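Local coordinates for protein 6-phosphogluconolactonase (PDB 3NWP) that probably hydrolyses 6-phosphogluconolactone to 6-phosphogluconate, the lactonase step of the pentose phosphate pathway, at residues 61-66 with 95-100; 73-78 with 105-110; 101-106 with 121-126; 186-191 with 226-231. All coordinates share one frame; numbering follows the deposited sequence.

Contact 1: 61-66 with 95-100; sequences IDWSDV and NRASNA
Two loops that lead into neighbouring parallel strands, 66-74 and 101-102, meet where the indole of Trp63 lies against the 3-10 turn 96-99. The methyl of Ala97 sits over one face of the ring. Its CB is 3.7 Å from the centroid of the five-membered ring and 11° off the normal, a CH-pi contact. Ile61 CD1 covers the opposite face, so the indole is held flat between two methyl groups. With chi1 at -76°, CG lies anti to the carbonyl carbon, and this swings the ring out to the turn. Ring atom CD1 of Trp63 also comes within 3.4 Å of Arg96 O. The indole N-H is used elsewhere: NE1 bonds Lys59 O. Each loop joins a helix, 50-58 or 84-91, to a strand of the alpha/beta fold's sheet. In the modelled conformers of Asn99 and Ala100, the backbones touch through two CA-H...O contacts. Ala100 CA lies 2.9 Å from Trp63 O, and Ser64 CA is 3.1 Å from Asn99 O. In the same conformer, the CB of Ala100 stands 4.0 Å from Trp63 CE3. The extended side chain of Arg96 leads away from the contact, and its NH1 bonds Met58 O.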
loop_
_atom_site.group_PDB
_atom_site.type_symbol
_atom_site.label_atom_id
_atom_site.label_comp_id
_atom_site.label_asym_id
_atom_site.label_seq_id
_atom_site.Cartn_x
_atom_site.Cartn_y
_atom_site.Cartn_z
ATOM N N ILE A 61 1.646 -17.236 11.540
ATOM C CA ILE A 61 3.046 -16.932 11.220
ATOM C C ILE A 61 3.604 -16.149 12.412
ATOM O O ILE A 61 2.854 -15.767 13.351
ATOM C CB ILE A 61 3.168 -16.113 9.885
ATOM C CG1 ILE A 61 2.467 -14.769 9.967
ATOM C CG2 ILE A 61 2.642 -16.959 8.686
ATOM C CD1 ILE A 61 2.920 -13.710 8.829
ATOM N N ASP A 62 4.922 -15.892 12.334
ATOM C CA ASP A 62 5.648 -15.179 13.378
ATOM C C ASP A 62 5.352 -13.664 13.304
ATOM O O ASP A 62 6.255 -12.848 13.076
ATOM C CB ASP A 62 7.153 -15.471 13.250
ATOM C CG ASP A 62 7.544 -16.877 13.562
ATOM O OD1 ASP A 62 6.895 -17.560 14.399
ATOM O OD2 ASP A 62 8.580 -17.383 13.024
ATOM N N TRP A 63 4.103 -13.257 13.558
ATOM C CA TRP A 63 3.661 -11.876 13.483
ATOM C C TRP A 63 4.457 -10.874 14.322
ATOM O O TRP A 63 4.563 -9.708 13.964
ATOM C CB TRP A 63 2.173 -11.705 13.788
ATOM C CG TRP A 63 1.227 -12.126 12.677
ATOM C CD1 TRP A 63 0.404 -13.207 12.674
ATOM C CD2 TRP A 63 1.039 -11.476 11.404
ATOM N NE1 TRP A 63 -0.309 -13.256 11.496
ATOM C CE2 TRP A 63 0.074 -12.204 10.699
ATOM C CE3 TRP A 63 1.586 -10.334 10.816
ATOM C CZ2 TRP A 63 -0.352 -11.822 9.439
ATOM C CZ3 TRP A 63 1.172 -9.956 9.551
ATOM C CH2 TRP A 63 0.221 -10.708 8.861
ATOM N N SER A 64 4.974 -11.369 15.460
ATOM C CA SER A 64 5.739 -10.496 16.345
ATOM C C SER A 64 7.086 -10.076 15.762
ATOM O O SER A 64 7.715 -9.134 16.243
ATOM C CB SER A 64 5.901 -11.126 17.768
ATOM O OG SER A 64 6.667 -12.325 17.739
ATOM N N ASP A 65 7.500 -10.743 14.705
ATOM C CA ASP A 65 8.723 -10.441 13.987
ATOM C C ASP A 65 8.368 -9.722 12.664
ATOM O O ASP A 65 9.255 -9.584 11.813
ATOM C CB ASP A 65 9.503 -11.692 13.704
ATOM C CG ASP A 65 9.974 -12.381 14.992
ATOM O OD1 ASP A 65 10.573 -11.651 15.799
ATOM O OD2 ASP A 65 9.781 -13.600 15.132
ATOM N N VAL A 66 7.131 -9.241 12.530
ATOM C CA VAL A 66 6.690 -8.507 11.296
ATOM C C VAL A 66 6.436 -7.076 11.675
ATOM O O VAL A 66 5.627 -6.782 12.599
ATOM C CB VAL A 66 5.437 -9.135 10.650
ATOM C CG1 VAL A 66 5.015 -8.295 9.382
ATOM C CG2 VAL A 66 5.646 -10.618 10.336
ATOM N N ASN A 95 -6.381 -10.792 16.661
ATOM C CA ASN A 95 -6.065 -12.220 16.545
ATOM C C ASN A 95 -4.546 -12.466 16.569
ATOM O O ASN A 95 -3.869 -11.894 17.431
ATOM C CB ASN A 95 -6.820 -12.819 15.357
ATOM C CG ASN A 95 -8.311 -12.522 15.433
ATOM O OD1 ASN A 95 -8.924 -12.752 16.492
ATOM N ND2 ASN A 95 -8.893 -11.972 14.373
ATOM N N ARG A 96 -4.021 -13.342 15.703
ATOM C CA ARG A 96 -2.608 -13.689 15.743
ATOM C C ARG A 96 -1.760 -12.477 15.399
ATOM O O ARG A 96 -0.629 -12.353 15.835
ATOM C CB ARG A 96 -2.316 -14.889 14.868
ATOM C CG ARG A 96 -3.093 -16.167 15.305
ATOM C CD ARG A 96 -2.674 -17.425 14.603
ATOM N NE ARG A 96 -3.195 -18.631 15.298
ATOM C CZ ARG A 96 -4.291 -19.316 14.974
ATOM N NH1 ARG A 96 -5.059 -18.994 13.931
ATOM N NH2 ARG A 96 -4.623 -20.362 15.712
ATOM N N ALA A 97 -2.309 -11.583 14.593
ATOM C CA ALA A 97 -1.529 -10.388 14.207
ATOM C C ALA A 97 -1.539 -9.234 15.221
ATOM O O ALA A 97 -0.888 -8.221 14.988
ATOM C CB ALA A 97 -1.992 -9.914 12.820
ATOM N N SER A 98 -2.303 -9.403 16.292
ATOM C CA SER A 98 -2.142 -8.640 17.489
ATOM C C SER A 98 -0.675 -8.467 17.773
ATOM O O SER A 98 -0.291 -7.438 18.284
ATOM C CB SER A 98 -2.757 -9.376 18.694
ATOM O OG SER A 98 -4.135 -9.608 18.512
ATOM N N ASN A 99 0.104 -9.539 17.488
ATOM C CA ASN A 99 1.473 -9.630 17.905
ATOM C C ASN A 99 2.490 -8.802 17.050
ATOM O O ASN A 99 3.644 -8.535 17.432
ATOM C CB ASN A 99 1.862 -11.129 17.939
ATOM C CG ASN A 99 1.157 -11.904 19.019
ATOM O OD1 ASN A 99 1.402 -11.707 20.216
ATOM N ND2 ASN A 99 0.279 -12.813 18.617
ATOM N N ALA A 100 2.027 -8.363 15.879
ATOM C CA ALA A 100 2.886 -7.623 14.978
ATOM C C ALA A 100 3.277 -6.250 15.490
ATOM O O ALA A 100 2.652 -5.717 16.427
ATOM C CB ALA A 100 2.230 -7.513 13.603
#

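Contact 2: 73-78 with 105-110; sequences ERWVEA and LKNMFS
The indole of Trp75 has the aliphatic chain of Lys106 over one face, and Asn107 OD1 and the Phe109 carbonyl at its edge. Lys106 CD and CE cross the ring at about a right angle to the Trp75 side chain. Lys106 CE stands 3.5 Å from the centroid of the five-membered ring of Trp75, 9° off the normal. NZ of Lys106 is off-centre at 4.0 Å from the same centroid, a cation-pi contact. Lys106 is bent at chi2 (67°) and again at chi4, which lays CD and CE on the ring and brings NZ to the NE1 side of the five-membered ring. Lys106 NZ donates to Asn107 O at 2.8 Å. Two waters link it to Glu77 OE2, each with one weak bond; the charges themselves remain 4.2 Å apart, Glu77 OE2 to Lys106 NZ, too far for a salt bridge.

At the edge of the ring, Trp75 NE1 donates to Phe109 O at 2.8 Å. The acceptor lies in the ring plane, but the N-H approaches from above the carbonyl plane. Asn107 OD1 is also at the edge, 3.4 Å from Trp75 CZ2, and accepts from Phe109 N. The amide of Asn107 is turned 76° from the ring, and its ND2 bonds Gly115 O. Further back, Glu73 CB packs on Leu105 CB, and a water joins Glu73 OE2 to Lys106 N. Asn107 forms an Asx turn just ahead of helix 112-122, and this turn meets the loop that leaves the C-terminal end of strand 66-74.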
loop_
_atom_site.group_PDB
_atom_site.type_symbol
_atom_site.label_atom_id
_atom_site.label_comp_id
_atom_site.label_asym_id
_atom_site.label_seq_id
_atom_site.Cartn_x
_atom_site.Cartn_y
_atom_site.Cartn_z
ATOM N N GLU A 73 -1.552 7.928 4.413
ATOM C CA GLU A 73 -2.433 8.248 5.519
ATOM C C GLU A 73 -3.057 9.600 5.272
ATOM O O GLU A 73 -2.479 10.466 4.662
ATOM C CB GLU A 73 -1.682 8.197 6.859
ATOM C CG GLU A 73 -2.495 8.550 8.090
ATOM C CD GLU A 73 -3.691 7.609 8.301
ATOM O OE1 GLU A 73 -4.690 7.727 7.570
ATOM O OE2 GLU A 73 -3.560 6.725 9.207
ATOM N N ARG A 74 -4.297 9.750 5.725
ATOM C CA ARG A 74 -4.979 11.050 5.739
ATOM C C ARG A 74 -4.578 11.775 7.006
ATOM O O ARG A 74 -4.482 11.167 8.104
ATOM C CB ARG A 74 -6.487 10.849 5.708
ATOM C CG ARG A 74 -7.069 10.305 4.393
ATOM C CD ARG A 74 -6.807 8.804 4.207
ATOM N NE ARG A 74 -7.479 8.305 3.019
ATOM C CZ ARG A 74 -8.787 8.068 2.932
ATOM N NH1 ARG A 74 -9.604 8.221 3.987
ATOM N NH2 ARG A 74 -9.292 7.652 1.772
ATOM N N TRP A 75 -4.312 13.082 6.893
ATOM C CA TRP A 75 -3.838 13.843 8.069
ATOM C C TRP A 75 -5.048 14.253 8.947
ATOM O O TRP A 75 -5.538 15.438 8.923
ATOM C CB TRP A 75 -2.952 15.033 7.651
ATOM C CG TRP A 75 -2.018 15.385 8.711
ATOM C CD1 TRP A 75 -2.125 16.414 9.648
ATOM C CD2 TRP A 75 -0.827 14.690 9.034
ATOM N NE1 TRP A 75 -1.058 16.374 10.506
ATOM C CE2 TRP A 75 -0.243 15.328 10.161
ATOM C CE3 TRP A 75 -0.198 13.562 8.499
ATOM C CZ2 TRP A 75 0.920 14.881 10.741
ATOM C CZ3 TRP A 75 0.958 13.109 9.067
ATOM C CH2 TRP A 75 1.524 13.768 10.194
ATOM N N VAL A 76 -5.544 13.258 9.688
ATOM C CA VAL A 76 -6.697 13.349 10.545
ATOM C C VAL A 76 -6.328 12.510 11.769
ATOM O O VAL A 76 -5.359 11.728 11.727
ATOM C CB VAL A 76 -7.972 12.797 9.890
ATOM C CG1 VAL A 76 -8.406 13.599 8.599
ATOM C CG2 VAL A 76 -7.818 11.282 9.589
ATOM N N GLU A 77 -7.059 12.668 12.882
ATOM C CA GLU A 77 -6.744 11.888 14.062
ATOM C C GLU A 77 -6.827 10.396 13.761
ATOM O O GLU A 77 -7.658 9.960 12.971
ATOM C CB GLU A 77 -7.713 12.207 15.213
ATOM C CG GLU A 77 -7.640 13.647 15.727
ATOM C CD GLU A 77 -6.332 13.930 16.388
ATOM O OE1 GLU A 77 -6.017 13.214 17.363
ATOM O OE2 GLU A 77 -5.624 14.857 15.933
ATOM N N ALA A 78 -6.026 9.620 14.474
ATOM C CA ALA A 78 -5.897 8.190 14.193
ATOM C C ALA A 78 -7.123 7.380 14.594
ATOM O O ALA A 78 -7.227 6.210 14.219
ATOM C CB ALA A 78 -4.619 7.631 14.851
ATOM N N LEU A 105 1.605 6.564 10.364
ATOM C CA LEU A 105 2.244 7.759 9.814
ATOM C C LEU A 105 1.791 9.045 10.495
ATOM O O LEU A 105 2.549 10.021 10.487
ATOM C CB LEU A 105 2.006 7.856 8.330
ATOM C CG LEU A 105 2.455 6.653 7.493
ATOM C CD1 LEU A 105 2.117 6.766 6.004
ATOM C CD2 LEU A 105 3.940 6.463 7.586
ATOM N N LYS A 106 0.548 9.121 10.968
ATOM C CA LYS A 106 0.074 10.355 11.645
ATOM C C LYS A 106 0.878 10.598 12.906
ATOM O O LYS A 106 1.185 9.670 13.681
ATOM C CB LYS A 106 -1.414 10.229 12.011
ATOM C CG LYS A 106 -2.039 11.468 12.637
ATOM C CD LYS A 106 -2.113 12.614 11.650
ATOM C CE LYS A 106 -2.903 13.836 12.159
ATOM N NZ LYS A 106 -2.293 14.540 13.323
ATOM N N ASN A 107 1.219 11.874 13.143
ATOM C CA ASN A 107 1.869 12.298 14.401
ATOM C C ASN A 107 1.272 13.635 14.826
ATOM O O ASN A 107 0.331 14.127 14.195
ATOM C CB ASN A 107 3.399 12.354 14.261
ATOM C CG ASN A 107 3.836 13.270 13.153
ATOM O OD1 ASN A 107 3.351 14.428 13.039
ATOM N ND2 ASN A 107 4.740 12.752 12.294
HETATM N N MSE A 108 1.802 14.197 15.933
HETATM C CA MSE A 108 1.165 15.371 16.523
HETATM C C MSE A 108 1.243 16.673 15.725
HETATM O O MSE A 108 0.497 17.625 16.017
HETATM C CB MSE A 108 1.642 15.578 17.969
HETATM C CG MSE A 108 1.027 14.563 18.943
HETATM SE SE MSE A 108 -0.960 14.581 19.015
HETATM C CE MSE A 108 -1.247 16.444 19.579
ATOM N N PHE A 109 2.098 16.723 14.706
ATOM C CA PHE A 109 2.201 17.927 13.879
ATOM C C PHE A 109 0.867 18.243 13.221
ATOM O O PHE A 109 0.081 17.332 12.925
ATOM C CB PHE A 109 3.350 17.837 12.878
ATOM C CG PHE A 109 4.711 18.016 13.480
ATOM C CD1 PHE A 109 5.214 19.291 13.732
ATOM C CD2 PHE A 109 5.511 16.940 13.765
ATOM C CE1 PHE A 109 6.491 19.439 14.265
ATOM C CE2 PHE A 109 6.789 17.079 14.259
ATOM C CZ PHE A 109 7.286 18.352 14.537
ATOM N N SER A 110 0.584 19.542 13.022
ATOM C CA SER A 110 -0.740 19.958 12.615
ATOM C C SER A 110 -1.019 19.768 11.117
ATOM O O SER A 110 -2.181 19.763 10.708
ATOM C CB SER A 110 -1.005 21.417 13.005
ATOM O OG SER A 110 -0.169 22.271 12.261
HETATM O O HOH W 1 -1.276 6.782 10.732
HETATM O O HOH W 2 -2.632 13.240 15.742
HETATM O O HOH W 3 -5.395 15.888 13.093
#

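Contact 3: 101-106 with 121-126; sequences KFRGLK and ESLSNF
Gly104 O and Ser122 OG are bridged by a water, which donates to both, at 2.7 and 2.9 Å respectively. Ser122 OG also bonds Ala119 O, which holds the hydroxyl against the last turn of helix 112-122.

Beside it, Arg103 reaches over to Ser122. CG is anti to the backbone N (chi1 -173°), and bends at chi2 and chi3 bring the guanidinium round towards the serine. NE of Arg103 comes within 3.5 Å of Ser122 O, obliquely to the guanidinium plane, but this is not a hydrogen bond. The CB of Arg103 meets the rim of the Phe126 ring near its plane, 3.9 Å from Phe126 CE1. Leu123 CD2 covers one face of that ring, offset toward the rim. Deeper in, Leu105 CD2 touches Leu123 CD1 at 4.1 Å, with the two side chains at about a right angle. Thr69 of strand 66-74 touches Leu105, Leu123 and Phe126, and the Phe126 ring meets Tyr67 edge-to-face.

The type I turn from Leu123 to Phe126 follows the helix. The helix end and its turn pack on the chain that leaves strand 101-102, at the edge of the sheet, closing the strand-loop-helix connection from 101-102 to 112-122.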
loop_
_atom_site.group_PDB
_atom_site.type_symbol
_atom_site.label_atom_id
_atom_site.label_comp_id
_atom_site.label_asym_id
_atom_site.label_seq_id
_atom_site.Cartn_x
_atom_site.Cartn_y
_atom_site.Cartn_z
ATOM N N LYS A 101 4.314 -5.687 14.874
ATOM C CA LYS A 101 4.853 -4.375 15.263
ATOM C C LYS A 101 4.470 -3.287 14.255
ATOM O O LYS A 101 5.168 -3.069 13.278
ATOM C CB LYS A 101 6.390 -4.444 15.324
ATOM C CG LYS A 101 6.987 -5.268 16.466
ATOM C CD LYS A 101 8.536 -5.352 16.361
ATOM C CE LYS A 101 9.192 -5.824 17.678
ATOM N NZ LYS A 101 8.632 -7.127 18.161
ATOM N N PHE A 102 3.378 -2.584 14.529
ATOM C CA PHE A 102 2.771 -1.603 13.636
ATOM C C PHE A 102 3.257 -0.185 13.970
ATOM O O PHE A 102 3.340 0.198 15.151
ATOM C CB PHE A 102 1.250 -1.643 13.742
ATOM C CG PHE A 102 0.569 -0.564 12.973
ATOM C CD1 PHE A 102 0.438 -0.648 11.607
ATOM C CD2 PHE A 102 0.092 0.578 13.587
ATOM C CE1 PHE A 102 -0.165 0.356 10.866
ATOM C CE2 PHE A 102 -0.522 1.601 12.830
ATOM C CZ PHE A 102 -0.684 1.478 11.496
ATOM N N ARG A 103 3.561 0.600 12.937
ATOM C CA ARG A 103 3.801 2.031 13.086
ATOM C C ARG A 103 2.988 2.788 12.074
ATOM O O ARG A 103 3.089 2.499 10.874
ATOM C CB ARG A 103 5.276 2.334 12.855
ATOM C CG ARG A 103 5.622 3.808 13.166
ATOM C CD ARG A 103 5.989 3.993 14.601
ATOM N NE ARG A 103 7.341 3.504 14.818
ATOM C CZ ARG A 103 7.958 3.484 15.993
ATOM N NH1 ARG A 103 7.338 3.913 17.092
ATOM N NH2 ARG A 103 9.201 3.019 16.066
ATOM N N GLY A 104 2.131 3.716 12.521
ATOM C CA GLY A 104 1.387 4.539 11.605
ATOM C C GLY A 104 2.246 5.698 11.128
ATOM O O GLY A 104 3.441 5.795 11.441
ATOM N N LEU A 105 1.605 6.564 10.364
ATOM C CA LEU A 105 2.244 7.759 9.814
ATOM C C LEU A 105 1.791 9.045 10.495
ATOM O O LEU A 105 2.549 10.021 10.487
ATOM C CB LEU A 105 2.006 7.856 8.330
ATOM C CG LEU A 105 2.455 6.653 7.493
ATOM C CD1 LEU A 105 2.117 6.766 6.004
ATOM C CD2 LEU A 105 3.940 6.463 7.586
ATOM N N LYS A 106 0.548 9.121 10.968
ATOM C CA LYS A 106 0.074 10.355 11.645
ATOM C C LYS A 106 0.878 10.598 12.906
ATOM O O LYS A 106 1.185 9.670 13.681
ATOM C CB LYS A 106 -1.414 10.229 12.011
ATOM C CG LYS A 106 -2.039 11.468 12.637
ATOM C CD LYS A 106 -2.113 12.614 11.650
ATOM C CE LYS A 106 -2.903 13.836 12.159
ATOM N NZ LYS A 106 -2.293 14.540 13.323
ATOM N N GLU A 121 11.559 9.478 9.703
ATOM C CA GLU A 121 12.528 8.975 10.696
ATOM C C GLU A 121 11.971 7.831 11.531
ATOM O O GLU A 121 12.705 6.978 12.050
ATOM C CB GLU A 121 12.978 10.111 11.621
ATOM C CG GLU A 121 13.900 9.670 12.763
ATOM N N SER A 122 10.662 7.800 11.705
ATOM C CA SER A 122 10.074 6.753 12.533
ATOM C C SER A 122 10.102 5.399 11.866
ATOM O O SER A 122 9.894 4.412 12.555
ATOM C CB SER A 122 8.624 7.040 12.898
ATOM O OG SER A 122 7.825 6.860 11.748
ATOM N N LEU A 123 10.268 5.392 10.551
ATOM C CA LEU A 123 10.388 4.165 9.770
ATOM C C LEU A 123 11.818 3.751 9.437
ATOM O O LEU A 123 12.026 2.664 8.863
ATOM C CB LEU A 123 9.686 4.341 8.431
ATOM C CG LEU A 123 8.171 4.614 8.507
ATOM C CD1 LEU A 123 7.670 4.833 7.051
ATOM C CD2 LEU A 123 7.352 3.524 9.206
ATOM N N SER A 124 12.795 4.613 9.749
ATOM C CA SER A 124 14.189 4.389 9.324
ATOM C C SER A 124 14.704 3.021 9.778
ATOM O O SER A 124 15.558 2.446 9.088
ATOM C CB SER A 124 15.131 5.504 9.826
ATOM O OG SER A 124 14.912 6.681 9.090
ATOM N N ASN A 125 14.153 2.541 10.899
ATOM C CA ASN A 125 14.294 1.191 11.446
ATOM C C ASN A 125 13.539 -0.019 10.843
ATOM O O ASN A 125 13.808 -1.154 11.236
ATOM C CB ASN A 125 13.847 1.233 12.907
ATOM N N PHE A 126 12.550 0.184 9.966
ATOM C CA PHE A 126 11.852 -0.956 9.359
ATOM C C PHE A 126 12.819 -1.682 8.464
ATOM O O PHE A 126 13.607 -1.009 7.786
ATOM C CB PHE A 126 10.704 -0.515 8.433
ATOM C CG PHE A 126 9.394 -0.364 9.090
ATOM C CD1 PHE A 126 9.298 0.219 10.335
ATOM C CD2 PHE A 126 8.275 -0.971 8.569
ATOM C CE1 PHE A 126 8.078 0.341 10.953
ATOM C CE2 PHE A 126 7.054 -0.836 9.186
ATOM C CZ PHE A 126 6.963 -0.221 10.376
HETATM O O HOH W 4 5.146 7.433 12.696
#

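Contact 4: 186-191 with 226-231; sequences SRQIYL and PVDVFW
Tyr190 and Phe230 lie side by side and point the same way from two parallel strands. The ring of Phe230 reaches Tyr190 CD1 with its CE1, 3.6 Å away. The planes are steeply inclined, at 82°, and the pair is oblique. The CB of Asp228 fills the angle between them: it touches Tyr190 CD1 at 3.9 Å and lies at the edge of the Phe230 ring. On the other face of the sheet, Val227 CG2 abuts Ile189 CB, and Val229 CG2 lies against Leu191 CB and CD2. Pro226 leads into the second strand, its CD beside Arg187 O.

Gln188 bends at chi2 (79°) and carries its amide forward, NE2 lying over the rim of one face of the Tyr190 ring. Gln188 NE2 donates to Ile189 O at 3.0 Å and, weakly, to Asp228 OD1. The amide and carboxylate planes stand perpendicular, and a water bridges Gln188 OE1 to Asp228 OD2. Ile189 O also accepts Asp228 N, so two donors grip it. The backbone ladder continues with Leu191 N to Asp228 O at 2.9 Å.

Strand 189-194 lies between 132-135 and 227-232, and 8-11 pairs beyond 227-232. Helix 14-36 covers the face that holds Tyr190 and Phe230.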
loop_
_atom_site.group_PDB
_atom_site.type_symbol
_atom_site.label_atom_id
_atom_site.label_comp_id
_atom_site.label_asym_id
_atom_site.label_seq_id
_atom_site.Cartn_x
_atom_site.Cartn_y
_atom_site.Cartn_z
ATOM N N SER A 186 11.235 -2.833 -2.695
ATOM C CA SER A 186 10.437 -3.894 -2.142
ATOM C C SER A 186 10.693 -5.120 -2.974
ATOM O O SER A 186 11.164 -5.068 -4.118
ATOM C CB SER A 186 8.955 -3.539 -2.183
ATOM O OG SER A 186 8.536 -3.245 -3.494
ATOM N N ARG A 187 10.345 -6.245 -2.367
ATOM C CA ARG A 187 10.527 -7.558 -2.954
ATOM C C ARG A 187 9.310 -8.038 -3.754
ATOM O O ARG A 187 9.469 -8.721 -4.802
ATOM C CB ARG A 187 10.875 -8.582 -1.843
ATOM C CG ARG A 187 12.075 -8.174 -0.964
ATOM C CD ARG A 187 12.509 -9.328 -0.002
ATOM N NE ARG A 187 13.429 -8.815 0.999
ATOM C CZ ARG A 187 14.753 -8.719 0.841
ATOM N NH1 ARG A 187 15.342 -9.124 -0.272
ATOM N NH2 ARG A 187 15.484 -8.170 1.813
ATOM N N GLN A 188 8.105 -7.654 -3.297
ATOM C CA GLN A 188 6.866 -8.089 -3.920
ATOM C C GLN A 188 5.798 -7.022 -3.686
ATOM O O GLN A 188 5.643 -6.558 -2.546
ATOM C CB GLN A 188 6.397 -9.381 -3.336
ATOM C CG GLN A 188 4.989 -9.819 -3.803
ATOM C CD GLN A 188 5.010 -10.452 -5.178
ATOM O OE1 GLN A 188 5.714 -11.480 -5.380
ATOM N NE2 GLN A 188 4.317 -9.854 -6.157
ATOM N N ILE A 189 5.106 -6.620 -4.770
ATOM C CA ILE A 189 3.945 -5.768 -4.659
ATOM C C ILE A 189 2.730 -6.523 -5.143
ATOM O O ILE A 189 2.772 -7.285 -6.138
ATOM C CB ILE A 189 4.174 -4.513 -5.574
ATOM C CG1 ILE A 189 5.345 -3.694 -5.051
ATOM C CG2 ILE A 189 2.881 -3.704 -5.673
ATOM C CD1 ILE A 189 5.797 -2.573 -5.990
ATOM N N TYR A 190 1.603 -6.333 -4.432
ATOM C CA TYR A 190 0.279 -6.823 -4.840
ATOM C C TYR A 190 -0.611 -5.649 -5.109
ATOM O O TYR A 190 -0.545 -4.678 -4.347
ATOM C CB TYR A 190 -0.336 -7.672 -3.733
ATOM C CG TYR A 190 0.399 -8.954 -3.518
ATOM C CD1 TYR A 190 0.241 -10.006 -4.387
ATOM C CD2 TYR A 190 1.258 -9.137 -2.445
ATOM C CE1 TYR A 190 0.991 -11.175 -4.236
ATOM C CE2 TYR A 190 1.949 -10.322 -2.237
ATOM C CZ TYR A 190 1.790 -11.356 -3.144
ATOM O OH TYR A 190 2.515 -12.529 -2.983
ATOM N N LEU A 191 -1.341 -5.651 -6.213
ATOM C CA LEU A 191 -2.362 -4.663 -6.455
ATOM C C LEU A 191 -3.719 -5.352 -6.348
ATOM O O LEU A 191 -4.009 -6.258 -7.145
ATOM C CB LEU A 191 -2.200 -4.065 -7.848
ATOM C CG LEU A 191 -3.208 -3.013 -8.236
ATOM C CD1 LEU A 191 -3.202 -1.789 -7.254
ATOM C CD2 LEU A 191 -2.973 -2.536 -9.677
ATOM N N PRO A 226 8.572 -7.334 -8.736
ATOM C CA PRO A 226 7.387 -8.070 -9.137
ATOM C C PRO A 226 6.112 -7.429 -8.651
ATOM O O PRO A 226 6.033 -7.041 -7.473
ATOM C CB PRO A 226 7.547 -9.426 -8.455
ATOM C CG PRO A 226 9.043 -9.538 -8.275
ATOM C CD PRO A 226 9.498 -8.186 -7.990
ATOM N N VAL A 227 5.123 -7.370 -9.530
ATOM C CA VAL A 227 3.810 -6.867 -9.218
ATOM C C VAL A 227 2.793 -7.898 -9.676
ATOM O O VAL A 227 2.730 -8.278 -10.859
ATOM C CB VAL A 227 3.519 -5.552 -9.977
ATOM C CG1 VAL A 227 2.077 -5.089 -9.684
ATOM C CG2 VAL A 227 4.485 -4.493 -9.587
ATOM N N ASP A 228 1.967 -8.376 -8.745
ATOM C CA ASP A 228 0.922 -9.327 -9.080
ATOM C C ASP A 228 -0.436 -8.603 -8.858
ATOM O O ASP A 228 -0.721 -8.098 -7.738
ATOM C CB ASP A 228 0.933 -10.556 -8.201
ATOM C CG ASP A 228 2.135 -11.475 -8.459
ATOM O OD1 ASP A 228 3.253 -11.029 -8.750
ATOM O OD2 ASP A 228 1.923 -12.697 -8.307
ATOM N N VAL A 229 -1.273 -8.539 -9.884
ATOM C CA VAL A 229 -2.587 -7.907 -9.771
ATOM C C VAL A 229 -3.646 -8.955 -9.495
ATOM O O VAL A 229 -3.733 -9.988 -10.183
ATOM C CB VAL A 229 -2.936 -7.188 -11.086
ATOM C CG1 VAL A 229 -4.348 -6.544 -11.009
ATOM C CG2 VAL A 229 -1.815 -6.156 -11.446
ATOM N N PHE A 230 -4.351 -8.800 -8.381
ATOM C CA PHE A 230 -5.429 -9.702 -7.945
ATOM C C PHE A 230 -6.771 -9.028 -8.156
ATOM O O PHE A 230 -6.978 -7.880 -7.653
ATOM C CB PHE A 230 -5.284 -10.027 -6.464
ATOM C CG PHE A 230 -4.313 -11.127 -6.147
ATOM C CD1 PHE A 230 -2.949 -11.066 -6.507
ATOM C CD2 PHE A 230 -4.731 -12.247 -5.465
ATOM C CE1 PHE A 230 -2.111 -12.105 -6.223
ATOM C CE2 PHE A 230 -3.877 -13.295 -5.182
ATOM C CZ PHE A 230 -2.576 -13.244 -5.530
ATOM N N TRP A 231 -7.682 -9.673 -8.870
ATOM C CA TRP A 231 -8.953 -9.046 -9.194
ATOM C C TRP A 231 -10.104 -10.025 -9.124
ATOM O O TRP A 231 -9.953 -11.193 -9.454
ATOM C CB TRP A 231 -8.913 -8.401 -10.606
ATOM C CG TRP A 231 -10.238 -7.786 -11.054
ATOM C CD1 TRP A 231 -10.703 -6.533 -10.795
ATOM C CD2 TRP A 231 -11.240 -8.430 -11.840
ATOM N NE1 TRP A 231 -11.946 -6.365 -11.320
ATOM C CE2 TRP A 231 -12.306 -7.513 -11.977
ATOM C CE3 TRP A 231 -11.358 -9.706 -12.403
ATOM C CZ2 TRP A 231 -13.464 -7.809 -12.702
ATOM C CZ3 TRP A 231 -12.505 -10.009 -13.103
ATOM C CH2 TRP A 231 -13.543 -9.044 -13.260
HETATM O O HOH W 5 4.668 -13.520 -6.913
#

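Overall arrangement
All four contacts belong to one alpha/beta fold with a mixed sheet. Contacts 1 and 2 alternate along the chain, and contact 3 begins on the segment where contact 2 ends, sharing Leu105 and Lys106. Contact 4 follows later. Strand 66-74 and its neighbour 101-102 connect the first three: Val66 O and Ser64 O of contact 1 bond Lys101 of contact 3. The centres of contacts 1 and 3 are about 16 Å apart, those of contacts 2 and 3 about 13 Å. Contact 4 lies across the chain's centre from contacts 2 and 3, its centre about 27 Å from that of contact 2. Contacts 1 to 3 thus tie loops and a helix end round strands 66-74 and 101-102, while contact 4 joins parallel strands on the far side of the sheet.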